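Local coordinates for protein 3',5'-cyclic-nucleotide phosphodiesterase 1 (Saccharomyces cerevisiae, PDB 4OJV) that belongs to the class-II cyclic-nucleotide phosphodiesterases, a family of the metallo-hydrolase clan, and holds two zinc ions at neighbouring sites, at residues E49-G54 with S93-L98; G136-S141 with H168-L173; S143-E148 with T179-R184; S296-I301 with E349-G354; V322-V327 with L338-E343. All blocks are in the same frame, centred on the assembly; numbering follows the deposited sequence.

The five contacts are spread over both halves of a two-sheet metallo-hydrolase fold. Interactions 1, 2 and 3 belong with elements around the eight-stranded mixed sheet and also touch the second subunit; interactions 4 and 5 belong to the seven-stranded sheet. Interaction 1 closes first along the chain. Interactions 2 and 3 alternate their segments, lie about 13 Å apart between centres, and meet where F170 packs on T179. Interaction 5 is nested inside the loop closed by interaction 4; both use helix 336-350, and their centres are about 12 Å apart. Of the five, interaction 5 alone holds a zinc ligand, H326, whereas interactions 1 to 3 lie near the dimer partner.

Interaction 1: E49-G54 with S93-L98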
# COMPACT_ATOMS: atom_id res chain seq x y z
N GLU A 49 1.31 -0.54 13.91
CA GLU A 49 0.25 -1.42 14.40
C GLU A 49 0.77 -2.36 15.47
O GLU A 49 0.11 -2.59 16.48
CB GLU A 49 -0.33 -2.24 13.25
CG GLU A 49 -1.28 -1.48 12.33
CD GLU A 49 -2.45 -0.87 13.07
OE1 GLU A 49 -3.14 -1.58 13.84
OE2 GLU A 49 -2.69 0.34 12.87
N MET A 50 1.96 -2.90 15.24
CA MET A 50 2.55 -3.87 16.15
C MET A 50 2.96 -3.20 17.45
O MET A 50 2.90 -3.83 18.50
CB MET A 50 3.71 -4.61 15.48
CG MET A 50 3.28 -5.45 14.28
SD MET A 50 4.61 -6.32 13.45
CE MET A 50 5.10 -7.43 14.75
N LEU A 51 3.35 -1.92 17.38
CA LEU A 51 3.66 -1.12 18.57
C LEU A 51 2.41 -0.83 19.42
O LEU A 51 2.52 -0.65 20.63
CB LEU A 51 4.42 0.16 18.20
CG LEU A 51 5.88 -0.00 17.71
CD1 LEU A 51 6.39 1.22 16.96
CD2 LEU A 51 6.84 -0.32 18.86
N VAL A 52 1.23 -0.79 18.80
CA VAL A 52 -0.03 -0.54 19.52
C VAL A 52 -0.67 -1.83 20.04
O VAL A 52 -1.08 -1.89 21.20
CB VAL A 52 -1.07 0.21 18.64
CG1 VAL A 52 -2.36 0.45 19.41
CG2 VAL A 52 -0.50 1.53 18.16
N GLN A 53 -0.75 -2.85 19.19
CA GLN A 53 -1.40 -4.12 19.54
C GLN A 53 -0.68 -4.87 20.66
O GLN A 53 -1.31 -5.63 21.41
CB GLN A 53 -1.56 -5.02 18.30
CG GLN A 53 -2.60 -4.53 17.30
CD GLN A 53 -2.70 -5.41 16.07
OE1 GLN A 53 -1.70 -5.88 15.54
NE2 GLN A 53 -3.93 -5.63 15.61
N GLY A 54 0.62 -4.65 20.78
CA GLY A 54 1.42 -5.23 21.86
C GLY A 54 1.23 -4.50 23.17
O GLY A 54 2.13 -3.80 23.65
N SER A 93 13.65 -8.05 22.43
CA SER A 93 14.96 -7.46 22.18
C SER A 93 14.88 -6.32 21.16
O SER A 93 15.61 -5.34 21.31
CB SER A 93 15.99 -8.51 21.80
OG SER A 93 15.66 -9.13 20.58
N LEU A 94 14.01 -6.45 20.14
CA LEU A 94 13.77 -5.35 19.20
C LEU A 94 13.22 -4.13 19.95
O LEU A 94 13.68 -3.00 19.75
CB LEU A 94 12.82 -5.78 18.06
CG LEU A 94 12.64 -4.89 16.81
CD1 LEU A 94 12.09 -5.68 15.64
CD2 LEU A 94 11.74 -3.69 17.06
N LEU A 95 12.27 -4.37 20.85
CA LEU A 95 11.68 -3.29 21.65
C LEU A 95 12.68 -2.65 22.61
O LEU A 95 12.58 -1.45 22.91
CB LEU A 95 10.45 -3.80 22.41
CG LEU A 95 9.24 -4.11 21.53
CD1 LEU A 95 8.21 -4.89 22.33
CD2 LEU A 95 8.62 -2.84 20.96
N GLN A 96 13.64 -3.44 23.10
CA GLN A 96 14.65 -2.95 24.03
C GLN A 96 15.49 -1.81 23.46
O GLN A 96 15.95 -0.95 24.21
CB GLN A 96 15.54 -4.09 24.54
CG GLN A 96 16.41 -3.76 25.75
CD GLN A 96 15.61 -3.33 26.98
OE1 GLN A 96 16.11 -2.55 27.80
NE2 GLN A 96 14.39 -3.83 27.12
N SER A 97 15.68 -1.78 22.14
CA SER A 97 16.43 -0.70 21.49
C SER A 97 15.77 0.67 21.68
O SER A 97 16.43 1.70 21.62
CB SER A 97 16.68 -0.98 20.01
OG SER A 97 15.48 -0.90 19.26
N LEU A 98 14.45 0.67 21.89
CA LEU A 98 13.70 1.87 22.26
C LEU A 98 13.77 2.15 23.76
O LEU A 98 13.74 3.30 24.18
CB LEU A 98 12.23 1.73 21.86
CG LEU A 98 11.82 1.59 20.40
CD1 LEU A 98 10.33 1.26 20.35
CD2 LEU A 98 12.13 2.85 19.62
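An apolar contact between two helices, made by L51 with L95 and L98, joins helix 44-53 to the short helix 92-96 and the turn that follows it, on the side of the large mixed sheet where helix 110-119 also lies. The backbones stay well apart, 8.9 Å between the CA atoms of L51 and L95, and leucine branches bridge the interval. One methyl serves both partners: L51 CD2 lies 3.7 Å from L95 CD2 and 4.1 Å from L98 CD1. L51 and L95 run past each other in opposite directions, meeting along their flanks near the ends, whereas L98 comes in at a slant. In L51 the CG lies opposite the carbonyl carbon (chi1 -70°), which carries the branch off the helix flank until CD2 faces both partners.

Segment 93-98 is braced from within. The hydroxyl of S97 turns back on its own chain, its OG giving a hydrogen bond of 2.8 Å to L94 O, and the donor sits almost in line with that carbonyl (162°). The backbone adds a bond from L98 N to L95 O at 3.0 Å. Around the leucines, L51 also touches L90 and T114, and L98 reaches V117, while V52 packs on F68 of the second subunit. No hydrogen bond crosses between the two segments, so methyl packing alone joins them directly, an interaction that places little demand on orientation and draws its stability from keeping hydrocarbon away from water.

Interaction 2: G136-S141 with H168-L173; sequences GLVVNS and HVFNDL
V138, on the helix that follows the zinc-binding HxHxDH signature (H128, H130, D132 and H133), meets V169 and F170 where helix 159-169 gives way to loop. V138 CG2 is the shared atom, 3.7 Å from V169 CG1 and 4.2 Å from F170 CZ. Its approach to the ring is oblique, and the two side chains pass in opposite directions. V169 CG1 does a second job: the methyl stands 4.0 Å above the plane of the F170 ring, over its centre, so the same methyl touches V138 and lies over the phenyl face, the two contacts roughly at right angles. This branch lies opposite the backbone N (chi1 179°), which brings it over the ring of the next residue. F170 itself is the centre of an inverse gamma turn, and V169 and F170, neighbours in sequence, both touch V138.

At the edge of the ring, near its plane, is S141 OG, 4.5 Å from F170 CE1. That hydroxyl is bonded within its own segment, giving a 2.7 Å hydrogen bond to V138 O, which also accepts from S141 N at 3.1 Å; two donors from S141 thus grip one carbonyl. Beyond the phenylalanine, N171 OD1 accepts from L173 N at 3.0 Å in an Asx turn. The subunit interface is close by: H168 ND1 is hydrogen-bonded to H168 ND1 of the second subunit. Among the neighbouring elements, W175 of the following loop touches V138, while L137 and F170 both rest on I155 of strand 153-157, joining helix 135-140 and the loop after helix 159-169 to the sheet.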
# COMPACT_ATOMS: atom_id res chain seq x y z
N GLY A 136 5.71 -0.17 0.22
CA GLY A 136 6.08 0.41 1.52
C GLY A 136 7.46 1.03 1.50
O GLY A 136 7.66 2.13 2.00
N LEU A 137 8.43 0.33 0.92
CA LEU A 137 9.75 0.89 0.73
C LEU A 137 9.65 2.29 0.11
O LEU A 137 10.28 3.24 0.57
CB LEU A 137 10.57 -0.04 -0.18
CG LEU A 137 11.80 0.56 -0.88
CD1 LEU A 137 12.90 0.96 0.10
CD2 LEU A 137 12.34 -0.41 -1.93
N VAL A 138 8.86 2.39 -0.96
CA VAL A 138 8.76 3.65 -1.67
C VAL A 138 8.04 4.72 -0.85
O VAL A 138 8.58 5.81 -0.62
CB VAL A 138 8.09 3.44 -3.04
CG1 VAL A 138 7.80 4.78 -3.71
CG2 VAL A 138 8.96 2.57 -3.94
N VAL A 139 6.83 4.43 -0.41
CA VAL A 139 6.06 5.47 0.28
C VAL A 139 6.73 5.88 1.60
O VAL A 139 6.70 7.05 1.98
CB VAL A 139 4.59 5.08 0.43
CG1 VAL A 139 3.82 6.15 1.19
CG2 VAL A 139 3.96 4.86 -0.95
N ASN A 140 7.39 4.92 2.28
CA ASN A 140 8.07 5.21 3.54
C ASN A 140 9.35 6.03 3.35
O ASN A 140 9.83 6.65 4.30
CB ASN A 140 8.49 3.94 4.30
CG ASN A 140 7.35 3.03 4.76
OD1 ASN A 140 7.64 1.91 5.16
ND2 ASN A 140 6.11 3.49 4.75
N SER A 141 9.93 6.01 2.15
CA SER A 141 11.29 6.52 1.95
C SER A 141 11.54 7.99 2.36
O SER A 141 12.64 8.29 2.81
CB SER A 141 11.79 6.22 0.54
OG SER A 141 11.03 6.89 -0.46
N HIS A 168 12.11 2.95 -13.48
CA HIS A 168 10.65 2.98 -13.43
C HIS A 168 10.05 3.46 -12.15
O HIS A 168 8.86 3.75 -12.12
CB HIS A 168 10.08 1.63 -13.83
CG HIS A 168 10.42 1.25 -15.24
ND1 HIS A 168 9.97 1.96 -16.30
CD2 HIS A 168 11.16 0.21 -15.75
CE1 HIS A 168 10.43 1.41 -17.43
NE2 HIS A 168 11.16 0.33 -17.10
N VAL A 169 10.85 3.58 -11.08
CA VAL A 169 10.33 3.99 -9.77
C VAL A 169 10.94 5.32 -9.33
O VAL A 169 10.22 6.31 -9.22
CB VAL A 169 10.53 2.89 -8.70
CG1 VAL A 169 10.01 3.37 -7.35
CG2 VAL A 169 9.80 1.61 -9.11
N PHE A 170 12.24 5.32 -9.07
CA PHE A 170 12.92 6.51 -8.59
C PHE A 170 13.32 7.36 -9.78
O PHE A 170 14.51 7.49 -10.11
CB PHE A 170 14.10 6.14 -7.70
CG PHE A 170 13.70 5.38 -6.47
CD1 PHE A 170 13.05 6.02 -5.42
CD2 PHE A 170 13.93 4.02 -6.38
CE1 PHE A 170 12.65 5.32 -4.30
CE2 PHE A 170 13.54 3.31 -5.26
CZ PHE A 170 12.91 3.96 -4.21
N ASN A 171 12.32 7.93 -10.43
CA ASN A 171 12.50 8.53 -11.75
C ASN A 171 11.80 9.88 -11.91
O ASN A 171 11.61 10.36 -13.02
CB ASN A 171 12.05 7.56 -12.86
CG ASN A 171 10.56 7.26 -12.81
OD1 ASN A 171 9.82 7.85 -12.02
ND2 ASN A 171 10.10 6.37 -13.69
N ASP A 172 11.39 10.48 -10.79
CA ASP A 172 10.71 11.78 -10.76
C ASP A 172 9.32 11.79 -11.39
O ASP A 172 8.70 12.85 -11.53
CB ASP A 172 11.62 12.88 -11.33
CG ASP A 172 12.80 13.16 -10.43
OD1 ASP A 172 12.59 13.22 -9.20
OD2 ASP A 172 13.92 13.37 -10.93
N LEU A 173 8.80 10.60 -11.69
CA LEU A 173 7.47 10.44 -12.27
C LEU A 173 6.59 9.57 -11.36
O LEU A 173 5.56 10.01 -10.86
CB LEU A 173 7.58 9.86 -13.69
CG LEU A 173 8.41 10.67 -14.69
CD1 LEU A 173 8.78 9.83 -15.91
CD2 LEU A 173 7.70 11.95 -15.11

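Interaction 3: S143-E148 with T179-R184; sequences SIYEQE and TAERSR
Y145 and S183 face each other across two loops, their CA atoms 9.8 Å apart: one segment leaves the end of a 3-10 segment at I144, and the other makes a type I beta turn from E181 to R184. In this metallo-hydrolase fold the loops lead into strands 153-157 and 186-190, parallel neighbours at one end of the mixed sheet. The turn is closed by R184 N, bonded to E181 O at 3.1 Å.

Y145 spans the gap. With its CG opposite the carbonyl carbon (chi1 -59°), the ring projects until its OH lies 3.7 Å from E181 CB. The aliphatic part of E181, not its carboxylate, makes this contact, with CG 4.1 Å from Y145 CE1. The glutamate is bent at chi2, and its carboxylate stands nearly perpendicular to the ring, 81° between planes; OE1 receives a weak bond from R182 N. Nearby, E146 forms a salt bridge with K287 of the second subunit. The polar link across the loops runs through one water in the plane of the tyrosine ring, hydrogen-bonded to Y145 OH at 2.9 Å and to S183 OG at 3.0 Å.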
# COMPACT_ATOMS: atom_id res chain seq x y z
N SER A 143 10.82 9.42 4.94
CA SER A 143 11.18 9.44 6.37
C SER A 143 12.68 9.60 6.58
O SER A 143 13.11 10.10 7.62
CB SER A 143 10.70 8.17 7.08
OG SER A 143 11.39 7.02 6.61
N ILE A 144 13.48 9.19 5.59
CA ILE A 144 14.93 9.28 5.70
C ILE A 144 15.40 10.74 5.87
O ILE A 144 16.48 10.98 6.38
CB ILE A 144 15.62 8.61 4.49
CG1 ILE A 144 15.30 7.12 4.45
CG2 ILE A 144 17.12 8.78 4.55
CD1 ILE A 144 15.38 6.48 3.06
N TYR A 145 14.57 11.71 5.46
CA TYR A 145 14.93 13.14 5.52
C TYR A 145 14.43 13.89 6.74
O TYR A 145 14.49 15.12 6.77
CB TYR A 145 14.44 13.86 4.28
CG TYR A 145 14.99 13.28 3.02
CD1 TYR A 145 16.36 13.35 2.75
CD2 TYR A 145 14.16 12.65 2.10
CE1 TYR A 145 16.88 12.81 1.59
CE2 TYR A 145 14.67 12.12 0.94
CZ TYR A 145 16.03 12.20 0.69
OH TYR A 145 16.53 11.66 -0.47
N GLU A 146 13.95 13.15 7.73
CA GLU A 146 13.47 13.77 8.97
C GLU A 146 14.55 14.46 9.82
O GLU A 146 14.23 15.27 10.69
CB GLU A 146 12.70 12.76 9.81
CG GLU A 146 11.23 12.67 9.42
CD GLU A 146 10.47 13.97 9.63
OE1 GLU A 146 10.89 14.80 10.47
OE2 GLU A 146 9.44 14.16 8.96
N GLN A 147 15.82 14.14 9.57
CA GLN A 147 16.92 14.64 10.41
C GLN A 147 18.23 14.85 9.65
O GLN A 147 18.46 14.22 8.61
CB GLN A 147 17.15 13.73 11.63
CG GLN A 147 17.49 12.28 11.30
CD GLN A 147 16.29 11.49 10.80
OE1 GLN A 147 15.30 11.31 11.51
NE2 GLN A 147 16.38 11.02 9.56
N GLU A 148 19.08 15.73 10.17
CA GLU A 148 20.37 16.05 9.56
C GLU A 148 21.37 14.91 9.77
O GLU A 148 21.88 14.34 8.80
CB GLU A 148 20.92 17.37 10.11
CG GLU A 148 21.92 18.06 9.19
CD GLU A 148 22.44 19.36 9.76
OE1 GLU A 148 23.13 19.33 10.81
OE2 GLU A 148 22.18 20.43 9.16
N THR A 179 17.38 8.81 -5.01
CA THR A 179 18.76 8.36 -5.23
C THR A 179 19.66 9.44 -5.82
O THR A 179 20.88 9.36 -5.69
CB THR A 179 18.84 7.09 -6.10
OG1 THR A 179 18.65 7.40 -7.48
CG2 THR A 179 17.81 6.05 -5.65
N ALA A 180 19.06 10.46 -6.44
CA ALA A 180 19.80 11.58 -7.04
C ALA A 180 20.14 12.68 -6.04
O ALA A 180 20.96 13.56 -6.34
CB ALA A 180 19.01 12.16 -8.20
N GLU A 181 19.51 12.67 -4.87
CA GLU A 181 19.76 13.68 -3.84
C GLU A 181 21.19 13.52 -3.33
O GLU A 181 21.64 12.40 -3.07
CB GLU A 181 18.71 13.60 -2.71
CG GLU A 181 18.94 14.54 -1.52
CD GLU A 181 18.58 15.98 -1.81
OE1 GLU A 181 19.25 16.62 -2.65
OE2 GLU A 181 17.64 16.50 -1.17
N ARG A 182 21.92 14.63 -3.22
CA ARG A 182 23.37 14.59 -3.01
C ARG A 182 23.84 13.94 -1.71
O ARG A 182 24.97 13.48 -1.64
CB ARG A 182 23.94 16.01 -3.08
CG ARG A 182 23.80 16.76 -1.76
CD ARG A 182 24.17 18.21 -1.84
NE ARG A 182 25.56 18.41 -2.20
CZ ARG A 182 26.09 19.62 -2.30
NH1 ARG A 182 25.33 20.68 -2.06
NH2 ARG A 182 27.36 19.76 -2.65
N SER A 183 22.98 13.89 -0.69
CA SER A 183 23.36 13.29 0.59
C SER A 183 23.43 11.77 0.52
O SER A 183 23.96 11.14 1.43
CB SER A 183 22.42 13.74 1.72
OG SER A 183 21.09 13.33 1.50
N ARG A 184 22.90 11.19 -0.56
CA ARG A 184 22.94 9.74 -0.79
C ARG A 184 22.38 8.94 0.39
O ARG A 184 22.90 7.89 0.75
CB ARG A 184 24.35 9.26 -1.19
CG ARG A 184 24.97 10.00 -2.38
CD ARG A 184 24.17 9.78 -3.67
NE ARG A 184 24.63 10.62 -4.77
CZ ARG A 184 25.44 10.22 -5.75
NH1 ARG A 184 25.92 8.98 -5.77
NH2 ARG A 184 25.79 11.07 -6.71
O HOH W 1 19.40 11.53 -0.20

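Interaction 4: S296-I301 with E349-G354; sequences SPIYLI and EERNLG
R351 and L353, just past the end of helix 336-350, reach across to I298 and I301 at the start of helix 297-311. At E349 the carbonyl O accepts from N352 N at 3.2 Å as the helix finishes. R351 comes next, and its side chain reaches across I301 and I298 at a slant. Its chain is bent at chi2 (-79°), which folds the arginine over the isoleucines: R351 CG meets I301 CG2 at 3.9 Å, and farther out R351 NH2 lies 3.5 Å from I298 CD1. The guanidinium approaches both isoleucines obliquely. NH1 is hydrogen-bonded to N302 OD1, so a single side chain combines hydrocarbon cover with a polar tie to the same helix.

N352 then adopts a positive phi (48°) and turns the chain away. L353 points back inward; its CD1 packs at 4.2 Å on I301 CD1, while its side chain also touches S305 and N308. G354, also at positive phi, carries the chain onward. In 296-301, S296 occupies the N-cap position, and I301 additionally packs on L344 and L347 of helix 336-350. A Schellman motif ends helix 336-350, and the R351 and L353 side chains around it hold the start of helix 297-311; the reversal brings a hydrophobic residue beyond the C-terminal end of the helix against helix 297-311.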
# COMPACT_ATOMS: atom_id res chain seq x y z
N SER A 296 1.21 -23.47 -6.53
CA SER A 296 0.09 -24.08 -5.83
C SER A 296 0.66 -25.24 -5.00
O SER A 296 1.86 -25.53 -5.11
CB SER A 296 -0.94 -24.60 -6.83
OG SER A 296 -0.49 -25.83 -7.37
N PRO A 297 -0.17 -25.91 -4.18
CA PRO A 297 0.44 -26.90 -3.28
C PRO A 297 1.18 -28.05 -3.96
O PRO A 297 2.20 -28.49 -3.43
CB PRO A 297 -0.76 -27.39 -2.45
CG PRO A 297 -1.65 -26.20 -2.40
CD PRO A 297 -1.57 -25.65 -3.80
N ILE A 298 0.71 -28.49 -5.12
CA ILE A 298 1.39 -29.57 -5.82
C ILE A 298 2.77 -29.11 -6.31
O ILE A 298 3.75 -29.85 -6.20
CB ILE A 298 0.53 -30.19 -6.96
CG1 ILE A 298 1.24 -31.38 -7.61
CG2 ILE A 298 0.14 -29.14 -8.00
CD1 ILE A 298 1.56 -32.51 -6.65
N TYR A 299 2.86 -27.89 -6.82
CA TYR A 299 4.13 -27.38 -7.31
C TYR A 299 5.12 -27.11 -6.17
O TYR A 299 6.31 -27.42 -6.29
CB TYR A 299 3.94 -26.15 -8.20
CG TYR A 299 3.14 -26.47 -9.44
CD1 TYR A 299 3.70 -27.21 -10.49
CD2 TYR A 299 1.82 -26.04 -9.57
CE1 TYR A 299 2.96 -27.50 -11.63
CE2 TYR A 299 1.08 -26.32 -10.71
CZ TYR A 299 1.65 -27.06 -11.73
OH TYR A 299 0.91 -27.34 -12.85
N LEU A 300 4.63 -26.57 -5.06
CA LEU A 300 5.51 -26.34 -3.92
C LEU A 300 6.00 -27.69 -3.36
O LEU A 300 7.19 -27.85 -3.08
CB LEU A 300 4.83 -25.50 -2.83
CG LEU A 300 5.66 -25.30 -1.55
CD1 LEU A 300 7.05 -24.73 -1.83
CD2 LEU A 300 4.94 -24.41 -0.56
N ILE A 301 5.10 -28.64 -3.18
CA ILE A 301 5.51 -29.96 -2.69
C ILE A 301 6.49 -30.63 -3.66
O ILE A 301 7.45 -31.26 -3.22
CB ILE A 301 4.29 -30.86 -2.35
CG1 ILE A 301 3.56 -30.33 -1.10
CG2 ILE A 301 4.70 -32.32 -2.15
CD1 ILE A 301 4.33 -30.42 0.20
N GLU A 349 2.56 -35.67 3.43
CA GLU A 349 2.34 -37.01 4.00
C GLU A 349 2.30 -38.07 2.90
O GLU A 349 2.89 -39.14 3.05
CB GLU A 349 1.06 -37.05 4.84
CG GLU A 349 0.83 -38.35 5.59
CD GLU A 349 1.52 -38.38 6.94
OE1 GLU A 349 1.08 -37.64 7.85
OE2 GLU A 349 2.50 -39.14 7.10
N GLU A 350 1.61 -37.77 1.81
CA GLU A 350 1.48 -38.67 0.66
C GLU A 350 2.84 -38.92 -0.00
O GLU A 350 3.13 -40.04 -0.45
CB GLU A 350 0.48 -38.08 -0.35
CG GLU A 350 0.26 -38.90 -1.61
CD GLU A 350 -0.85 -38.32 -2.47
OE1 GLU A 350 -2.03 -38.59 -2.17
OE2 GLU A 350 -0.53 -37.59 -3.43
N ARG A 351 3.68 -37.89 -0.03
CA ARG A 351 5.02 -37.95 -0.61
C ARG A 351 6.10 -38.40 0.39
O ARG A 351 7.29 -38.42 0.05
CB ARG A 351 5.43 -36.59 -1.20
CG ARG A 351 4.64 -36.16 -2.43
CD ARG A 351 5.14 -36.85 -3.69
NE ARG A 351 4.40 -36.40 -4.86
CZ ARG A 351 4.75 -35.35 -5.61
NH1 ARG A 351 5.83 -34.63 -5.31
NH2 ARG A 351 4.01 -35.02 -6.66
N ASN A 352 5.68 -38.76 1.60
CA ASN A 352 6.59 -39.20 2.67
C ASN A 352 7.80 -38.29 2.86
O ASN A 352 8.95 -38.72 2.76
CB ASN A 352 7.02 -40.67 2.47
CG ASN A 352 5.88 -41.66 2.62
OD1 ASN A 352 4.92 -41.65 1.84
ND2 ASN A 352 5.98 -42.54 3.61
N LEU A 353 7.55 -37.01 3.14
CA LEU A 353 8.63 -36.04 3.34
C LEU A 353 9.10 -35.97 4.80
O LEU A 353 9.93 -35.12 5.16
CB LEU A 353 8.22 -34.65 2.82
CG LEU A 353 7.95 -34.54 1.32
CD1 LEU A 353 7.49 -33.14 0.98
CD2 LEU A 353 9.18 -34.91 0.49
N GLY A 354 8.59 -36.86 5.64
CA GLY A 354 9.01 -36.91 7.04
C GLY A 354 8.37 -35.83 7.89
O GLY A 354 7.30 -35.31 7.57

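Interaction 5: V322-V327 with L338-E343; sequences VIVTHV and LTILEE. With ZN (zinc ion), chain E.
V324 and V327 pack on I340 inside the beta-alpha-beta unit of strand 321-325, helix 336-350 and strand 357-360. I340 sends its two branches to different partners. Its CD1 meets the V327 side chain tip to tip, 3.7 Å from V327 CG1 and 4.2 Å from CG2, while I340 CG2 lies 4.3 Å from V324 CG1. The isoleucine CG1 stands opposite its carbonyl carbon (chi1 -75°), carrying CD1 out to V327, two residues past the strand. V324 also touches I358 and I360 of the next strand, and L341 brings the helix onto I358 as well.

Between these valines the chain turns sharply at H326, which has positive phi (62°) and faces the metal centre. H326 NE2 binds a zinc ion at 2.1 Å, and a water sits 2.0 Å from the same zinc. D132, H133 and D244 complete the protein ligands of the site. H326 ND1 is hydrogen-bonded to S281 OG, so both ring nitrogens are engaged and the rotation of the imidazole is fixed. A buried helix-on-strand core behind a histidine at the strand's C-terminal end is characteristic of the metallo-hydrolase fold, whose metal ligands cluster in loops at the strand ends.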
# COMPACT_ATOMS: atom_id res chain seq x y z
N VAL A 322 8.79 -24.96 7.08
CA VAL A 322 8.36 -24.28 5.87
C VAL A 322 7.28 -23.27 6.26
O VAL A 322 6.24 -23.64 6.80
CB VAL A 322 7.84 -25.28 4.82
CG1 VAL A 322 7.27 -24.56 3.60
CG2 VAL A 322 8.95 -26.25 4.42
N ILE A 323 7.58 -22.00 6.00
CA ILE A 323 6.70 -20.89 6.34
C ILE A 323 6.13 -20.37 5.02
O ILE A 323 6.87 -19.84 4.20
CB ILE A 323 7.48 -19.78 7.08
CG1 ILE A 323 8.28 -20.33 8.27
CG2 ILE A 323 6.55 -18.64 7.48
CD1 ILE A 323 7.45 -21.02 9.34
N VAL A 324 4.83 -20.56 4.83
CA VAL A 324 4.17 -20.28 3.56
C VAL A 324 3.74 -18.83 3.52
O VAL A 324 3.05 -18.35 4.42
CB VAL A 324 2.95 -21.21 3.40
CG1 VAL A 324 2.18 -20.92 2.12
CG2 VAL A 324 3.39 -22.67 3.42
N THR A 325 4.14 -18.14 2.46
CA THR A 325 3.91 -16.71 2.32
C THR A 325 3.05 -16.40 1.10
O THR A 325 2.77 -17.28 0.28
CB THR A 325 5.25 -15.98 2.16
OG1 THR A 325 5.85 -16.42 0.93
CG2 THR A 325 6.18 -16.29 3.34
N HIS A 326 2.64 -15.14 0.97
CA HIS A 326 2.09 -14.61 -0.28
C HIS A 326 0.83 -15.32 -0.72
O HIS A 326 0.56 -15.45 -1.90
CB HIS A 326 3.17 -14.68 -1.38
CG HIS A 326 2.96 -13.73 -2.53
ND1 HIS A 326 2.20 -14.03 -3.60
CD2 HIS A 326 3.51 -12.47 -2.77
CE1 HIS A 326 2.23 -13.01 -4.47
NE2 HIS A 326 3.03 -12.06 -3.97
N VAL A 327 0.02 -15.76 0.24
CA VAL A 327 -1.26 -16.37 -0.12
C VAL A 327 -2.20 -15.27 -0.61
O VAL A 327 -2.34 -14.22 0.03
CB VAL A 327 -1.87 -17.17 1.04
CG1 VAL A 327 -3.25 -17.71 0.67
CG2 VAL A 327 -0.95 -18.31 1.44
N LEU A 338 -5.98 -21.64 5.06
CA LEU A 338 -6.34 -22.90 5.72
C LEU A 338 -6.40 -24.03 4.69
O LEU A 338 -5.89 -25.12 4.93
CB LEU A 338 -7.65 -22.75 6.49
CG LEU A 338 -7.63 -21.74 7.65
CD1 LEU A 338 -9.00 -21.58 8.28
CD2 LEU A 338 -6.58 -22.11 8.69
N THR A 339 -7.03 -23.76 3.54
CA THR A 339 -7.09 -24.74 2.46
C THR A 339 -5.69 -25.18 2.04
O THR A 339 -5.39 -26.37 1.95
CB THR A 339 -7.86 -24.17 1.27
OG1 THR A 339 -9.18 -23.80 1.69
CG2 THR A 339 -7.92 -25.16 0.10
N ILE A 340 -4.83 -24.20 1.78
CA ILE A 340 -3.46 -24.46 1.35
C ILE A 340 -2.67 -25.23 2.40
O ILE A 340 -1.95 -26.17 2.07
CB ILE A 340 -2.77 -23.12 0.97
CG1 ILE A 340 -3.29 -22.66 -0.40
CG2 ILE A 340 -1.25 -23.24 0.98
CD1 ILE A 340 -3.09 -21.18 -0.67
N LEU A 341 -2.82 -24.85 3.67
CA LEU A 341 -2.11 -25.54 4.74
C LEU A 341 -2.50 -27.03 4.77
O LEU A 341 -1.64 -27.91 4.85
CB LEU A 341 -2.36 -24.87 6.09
CG LEU A 341 -1.58 -25.40 7.29
CD1 LEU A 341 -0.08 -25.29 7.08
CD2 LEU A 341 -2.01 -24.66 8.54
N GLU A 342 -3.80 -27.30 4.67
CA GLU A 342 -4.29 -28.68 4.67
C GLU A 342 -3.80 -29.46 3.47
O GLU A 342 -3.39 -30.61 3.59
CB GLU A 342 -5.81 -28.67 4.71
CG GLU A 342 -6.36 -28.22 6.04
CD GLU A 342 -7.85 -28.03 6.01
OE1 GLU A 342 -8.45 -28.15 4.91
OE2 GLU A 342 -8.43 -27.77 7.08
N GLU A 343 -3.84 -28.82 2.30
CA GLU A 343 -3.39 -29.44 1.06
C GLU A 343 -1.90 -29.75 1.09
O GLU A 343 -1.47 -30.83 0.68
CB GLU A 343 -3.78 -28.59 -0.15
CG GLU A 343 -5.29 -28.57 -0.37
CD GLU A 343 -5.75 -27.65 -1.48
OE1 GLU A 343 -4.99 -26.76 -1.93
OE2 GLU A 343 -6.90 -27.81 -1.93
ZN ZN E . 3.99 -10.68 -5.25
O HOH W 2 4.32 -9.75 -7.00